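PDB 5FL3: PILI retraction protein PILT from Thermus thermophilus, which binds ADP and probably hydrolyses ATP to power pilus retraction, as a secretion-type ATPase. Local coordinates for residues Ala227-His232 and Leu266-Leu271; Glu292-Thr297 and Glu315-Gly320. All coordinates share one frame; numbering follows the deposited sequence.

Interaction 1: Ala227-His232 and Leu266-Leu271; sequences AAQTGH and LAESLL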
loop_
_atom_site.group_PDB
_atom_site.type_symbol
_atom_site.label_atom_id
_atom_site.label_comp_id
_atom_site.label_asym_id
_atom_site.label_seq_id
_atom_site.Cartn_x
_atom_site.Cartn_y
_atom_site.Cartn_z
ATOM N N ALA A 227 -5.442 -19.461 4.531
ATOM C CA ALA A 227 -4.063 -19.344 4.957
ATOM C C ALA A 227 -3.990 -18.741 6.369
ATOM O O ALA A 227 -3.236 -19.221 7.223
ATOM C CB ALA A 227 -3.284 -18.510 3.956
ATOM N N ALA A 228 -4.797 -17.713 6.619
ATOM C CA ALA A 228 -4.863 -17.078 7.943
ATOM C C ALA A 228 -5.489 -18.004 8.984
ATOM O O ALA A 228 -5.124 -17.995 10.144
ATOM C CB ALA A 228 -5.656 -15.770 7.873
ATOM N N GLN A 229 -6.467 -18.781 8.554
ATOM C CA GLN A 229 -7.159 -19.707 9.432
ATOM C C GLN A 229 -6.232 -20.828 9.851
ATOM O O GLN A 229 -6.297 -21.325 10.966
ATOM C CB GLN A 229 -8.370 -20.281 8.719
ATOM C CG GLN A 229 -9.286 -21.045 9.616
ATOM C CD GLN A 229 -10.326 -21.785 8.825
ATOM O OE1 GLN A 229 -10.007 -22.462 7.842
ATOM N NE2 GLN A 229 -11.584 -21.637 9.220
ATOM N N THR A 230 -5.375 -21.214 8.915
ATOM C CA THR A 230 -4.455 -22.321 9.071
ATOM C C THR A 230 -3.456 -22.074 10.192
ATOM O O THR A 230 -3.059 -22.994 10.919
ATOM C CB THR A 230 -3.729 -22.563 7.749
ATOM O OG1 THR A 230 -4.643 -23.185 6.841
ATOM C CG2 THR A 230 -2.490 -23.443 7.929
ATOM N N GLY A 231 -3.057 -20.825 10.349
ATOM C CA GLY A 231 -2.117 -20.506 11.394
ATOM C C GLY A 231 -1.018 -19.576 10.941
ATOM O O GLY A 231 -0.216 -19.156 11.757
ATOM N N HIS A 232 -0.976 -19.244 9.655
ATOM C CA HIS A 232 -0.002 -18.266 9.176
ATOM C C HIS A 232 -0.482 -16.853 9.469
ATOM O O HIS A 232 -1.686 -16.614 9.561
ATOM C CB HIS A 232 0.244 -18.415 7.677
ATOM C CG HIS A 232 0.555 -19.815 7.254
ATOM N ND1 HIS A 232 1.534 -20.574 7.859
ATOM C CD2 HIS A 232 -0.002 -20.596 6.301
ATOM C CE1 HIS A 232 1.570 -21.765 7.289
ATOM N NE2 HIS A 232 0.654 -21.801 6.333
ATOM N N LEU A 266 -14.292 -15.176 8.189
ATOM C CA LEU A 266 -13.737 -13.846 8.381
ATOM C C LEU A 266 -13.570 -13.512 9.870
ATOM O O LEU A 266 -12.494 -13.075 10.296
ATOM C CB LEU A 266 -14.598 -12.800 7.685
ATOM C CG LEU A 266 -14.115 -11.343 7.771
ATOM C CD1 LEU A 266 -12.663 -11.183 7.354
ATOM C CD2 LEU A 266 -15.003 -10.469 6.925
ATOM N N ALA A 267 -14.610 -13.758 10.664
ATOM C CA ALA A 267 -14.573 -13.412 12.083
ATOM C C ALA A 267 -13.443 -14.109 12.847
ATOM O O ALA A 267 -12.800 -13.490 13.704
ATOM C CB ALA A 267 -15.909 -13.723 12.738
ATOM N N GLU A 268 -13.177 -15.378 12.548
ATOM C CA GLU A 268 -12.221 -16.095 13.385
ATOM C C GLU A 268 -10.761 -15.800 12.998
ATOM O O GLU A 268 -9.884 -15.764 13.869
ATOM C CB GLU A 268 -12.505 -17.603 13.369
ATOM C CG GLU A 268 -12.195 -18.359 12.079
ATOM C CD GLU A 268 -12.524 -19.861 12.192
ATOM O OE1 GLU A 268 -12.222 -20.485 13.246
ATOM O OE2 GLU A 268 -13.102 -20.415 11.228
ATOM N N SER A 269 -10.508 -15.529 11.716
ATOM C CA SER A 269 -9.138 -15.266 11.248
ATOM C C SER A 269 -8.711 -13.771 11.161
ATOM O O SER A 269 -7.524 -13.478 11.041
ATOM C CB SER A 269 -8.938 -15.932 9.884
ATOM O OG SER A 269 -10.063 -15.708 9.048
ATOM N N LEU A 270 -9.647 -12.829 11.238
ATOM C CA LEU A 270 -9.271 -11.408 11.209
ATOM C C LEU A 270 -8.538 -10.985 12.482
ATOM O O LEU A 270 -8.866 -11.454 13.571
ATOM C CB LEU A 270 -10.504 -10.526 11.008
ATOM C CG LEU A 270 -10.254 -9.057 10.669
ATOM C CD1 LEU A 270 -9.348 -8.928 9.452
ATOM C CD2 LEU A 270 -11.549 -8.300 10.429
ATOM N N LEU A 271 -7.545 -10.107 12.337
ATOM C CA LEU A 271 -6.792 -9.543 13.473
ATOM C C LEU A 271 -7.001 -8.054 13.629
ATOM O O LEU A 271 -7.082 -7.520 14.738
ATOM C CB LEU A 271 -5.309 -9.764 13.300
ATOM C CG LEU A 271 -4.787 -11.171 13.419
ATOM C CD1 LEU A 271 -3.280 -11.087 13.435
ATOM C CD2 LEU A 271 -5.307 -11.784 14.683
#
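E268 reaches across to Q229 where the C-terminal ends of helices 218-230 and 259-269 come together. Its carboxylate oxygen OE2 accepts a hydrogen bond from NE2 of Q229 at 2.8 Å, with an N-H...O angle of 148°. OE2 lies in the plane of the amide, though the bond is somewhat bent; the amide approaches from above the carboxylate plane, and the two flat groups stand almost perpendicular, 88° apart. Q229 spans the gap with an extended chain, CG trans to the backbone N (chi1 -169°). One residue on, S269 makes the apolar part of the contact. Its CB packs on the methyl of A228, CB to CB 3.9 Å, and lies 4.0 Å from the backbone N of Q229, while its hydroxyl is bonded within its own helix to the carbonyl of L265. At L270 the chain leaves helical geometry after its N bonds to L266 O at 3.0 Å. L271 continues into the strand and pairs with L135 on one side and A296 on the other. Two helix ends meeting just before their chains enter parallel strands, 233-238 and 270-280, which flank strand 134-139, suit the layered alpha/beta core of a P-loop NTPase.

Interaction 2: Glu292-Thr297 and Glu315-Gly320; sequences EILIAT and EAMMEG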
loop_
_atom_site.group_PDB
_atom_site.type_symbol
_atom_site.label_atom_id
_atom_site.label_comp_id
_atom_site.label_asym_id
_atom_site.label_seq_id
_atom_site.Cartn_x
_atom_site.Cartn_y
_atom_site.Cartn_z
ATOM N N GLU A 292 -7.984 4.711 10.414
ATOM C CA GLU A 292 -9.018 4.036 11.198
ATOM C C GLU A 292 -8.553 2.617 11.535
ATOM O O GLU A 292 -8.100 1.893 10.645
ATOM C CB GLU A 292 -10.335 4.000 10.442
ATOM C CG GLU A 292 -11.420 3.206 11.105
ATOM C CD GLU A 292 -12.733 3.373 10.370
ATOM O OE1 GLU A 292 -13.140 4.536 10.190
ATOM O OE2 GLU A 292 -13.358 2.365 9.966
ATOM N N ILE A 293 -8.674 2.231 12.808
ATOM C CA ILE A 293 -8.226 0.920 13.286
ATOM C C ILE A 293 -9.359 0.078 13.850
ATOM O O ILE A 293 -9.969 0.443 14.855
ATOM C CB ILE A 293 -7.147 1.066 14.370
ATOM C CG1 ILE A 293 -6.026 1.979 13.866
ATOM C CG2 ILE A 293 -6.590 -0.271 14.795
ATOM C CD1 ILE A 293 -4.968 2.278 14.889
ATOM N N LEU A 294 -9.640 -1.051 13.194
ATOM C CA LEU A 294 -10.492 -2.083 13.774
ATOM C C LEU A 294 -9.639 -3.235 14.269
ATOM O O LEU A 294 -8.948 -3.874 13.487
ATOM C CB LEU A 294 -11.520 -2.586 12.764
ATOM C CG LEU A 294 -12.334 -3.799 13.218
ATOM C CD1 LEU A 294 -12.967 -3.510 14.558
ATOM C CD2 LEU A 294 -13.407 -4.164 12.217
ATOM N N ILE A 295 -9.654 -3.493 15.567
ATOM C CA ILE A 295 -8.938 -4.642 16.097
ATOM C C ILE A 295 -9.934 -5.736 16.419
ATOM O O ILE A 295 -10.941 -5.495 17.083
ATOM C CB ILE A 295 -8.125 -4.296 17.340
ATOM C CG1 ILE A 295 -7.059 -3.253 17.003
ATOM C CG2 ILE A 295 -7.459 -5.538 17.892
ATOM C CD1 ILE A 295 -5.917 -3.788 16.212
ATOM N N ALA A 296 -9.655 -6.943 15.942
ATOM C CA ALA A 296 -10.571 -8.058 16.105
ATOM C C ALA A 296 -10.497 -8.684 17.509
ATOM O O ALA A 296 -10.037 -9.813 17.688
ATOM C CB ALA A 296 -10.308 -9.106 15.039
ATOM N N THR A 297 -10.967 -7.932 18.498
ATOM C CA THR A 297 -11.180 -8.441 19.846
ATOM C C THR A 297 -12.254 -9.548 19.829
ATOM O O THR A 297 -12.942 -9.734 18.810
ATOM C CB THR A 297 -11.609 -7.309 20.782
ATOM O OG1 THR A 297 -12.896 -6.833 20.385
ATOM C CG2 THR A 297 -10.616 -6.162 20.709
ATOM N N GLU A 315 -19.417 1.714 16.945
ATOM C CA GLU A 315 -19.422 2.010 18.364
ATOM C C GLU A 315 -18.219 1.324 19.012
ATOM O O GLU A 315 -17.534 1.913 19.849
ATOM C CB GLU A 315 -20.764 1.575 18.987
ATOM C CG GLU A 315 -22.011 2.371 18.471
ATOM C CD GLU A 315 -22.592 1.890 17.104
ATOM O OE1 GLU A 315 -22.058 0.942 16.494
ATOM O OE2 GLU A 315 -23.582 2.488 16.617
ATOM N N ALA A 316 -17.935 0.103 18.570
ATOM C CA ALA A 316 -16.817 -0.685 19.074
ATOM C C ALA A 316 -15.487 0.025 18.895
ATOM O O ALA A 316 -14.631 0.012 19.788
ATOM C CB ALA A 316 -16.779 -2.032 18.379
ATOM N N MET A 317 -15.310 0.633 17.727
ATOM C CA MET A 317 -14.096 1.373 17.423
ATOM C C MET A 317 -13.985 2.654 18.257
ATOM O O MET A 317 -12.928 2.955 18.839
ATOM C CB MET A 317 -14.042 1.701 15.925
ATOM C CG MET A 317 -13.403 0.593 15.096
ATOM S SD MET A 317 -13.368 0.921 13.333
ATOM C CE MET A 317 -15.108 0.785 12.952
ATOM N N MET A 318 -15.085 3.397 18.322
ATOM C CA MET A 318 -15.106 4.657 19.046
ATOM C C MET A 318 -14.812 4.490 20.533
ATOM O O MET A 318 -14.345 5.418 21.176
ATOM C CB MET A 318 -16.447 5.340 18.838
ATOM C CG MET A 318 -16.712 5.654 17.385
ATOM S SD MET A 318 -18.245 6.547 17.106
ATOM C CE MET A 318 -17.884 8.086 17.948
ATOM N N GLU A 319 -15.063 3.302 21.069
ATOM C CA GLU A 319 -14.797 3.034 22.473
ATOM C C GLU A 319 -13.633 2.060 22.654
ATOM O O GLU A 319 -13.342 1.619 23.770
ATOM C CB GLU A 319 -16.042 2.461 23.147
ATOM C CG GLU A 319 -17.246 3.397 23.206
ATOM C CD GLU A 319 -18.576 2.636 23.072
ATOM O OE1 GLU A 319 -18.705 1.504 23.622
ATOM O OE2 GLU A 319 -19.492 3.169 22.398
ATOM N N GLY A 320 -12.970 1.713 21.558
ATOM C CA GLY A 320 -12.002 0.629 21.599
ATOM C C GLY A 320 -10.560 1.022 21.832
ATOM O O GLY A 320 -9.659 0.197 21.688
#
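M317 lies across strand 287-295 at roughly a right angle to the side chains of both E292 and L294, which project from the same side of the strand with I293 between them. Its thioether does most of the touching. SD sits 3.7 Å from CG of E292 and 4.0 Å from CB of L294, so the sulfur spans two side chains that are neighbours along that face. Nearer its root, CG of M317 comes against the carbonyl oxygen of I293 at 3.4 Å, and CD1 of L294 is 4.2 Å from the same methylene. The methionine bends at its last torsion (chi3 -70°), which lays its SD-CE end alongside the carboxylate of E292, with OE2 3.7 Å from SD and 3.8 Å from CE. Helix 313-318 thus packs through one long side chain against the edge strand, within this chain, of the mixed sheet in the P-loop NTPase domain; this strand is antiparallel to its neighbour, strand 270-280. The extended chain of E292 carries its buried carboxylate past the sulfur of M317 to two backbone amides, OE1 to F328 N and OE2 to A243 N. With an alanine at M317 the helix would probably lose its main apolar hold on the strand, and a gap would be likely to open beside E292 CG and L294 CB. L294 packs further on I273 of strand 270-280 and on I247 of helix 243-251.

How the interactions relate
Interactions 1 and 2 follow one another along the chain and are joined through the adjacent antiparallel strands 270-280 and 287-295. Their centres are 18 Å apart, yet the segments themselves meet: L271 O lies 2.9 Å from A296 N, a probable hydrogen bond between a residue near the start of one strand and the residue just past the end of the other. Interaction 1 packs helix ends away from the nucleotide. Interaction 2 is nearer to it, with the I293 side chain about 12 Å from the bound ADP and the E292 side chain about 11 Å from that of S144, an ADP-binding residue, so neither contact touches the ligand directly.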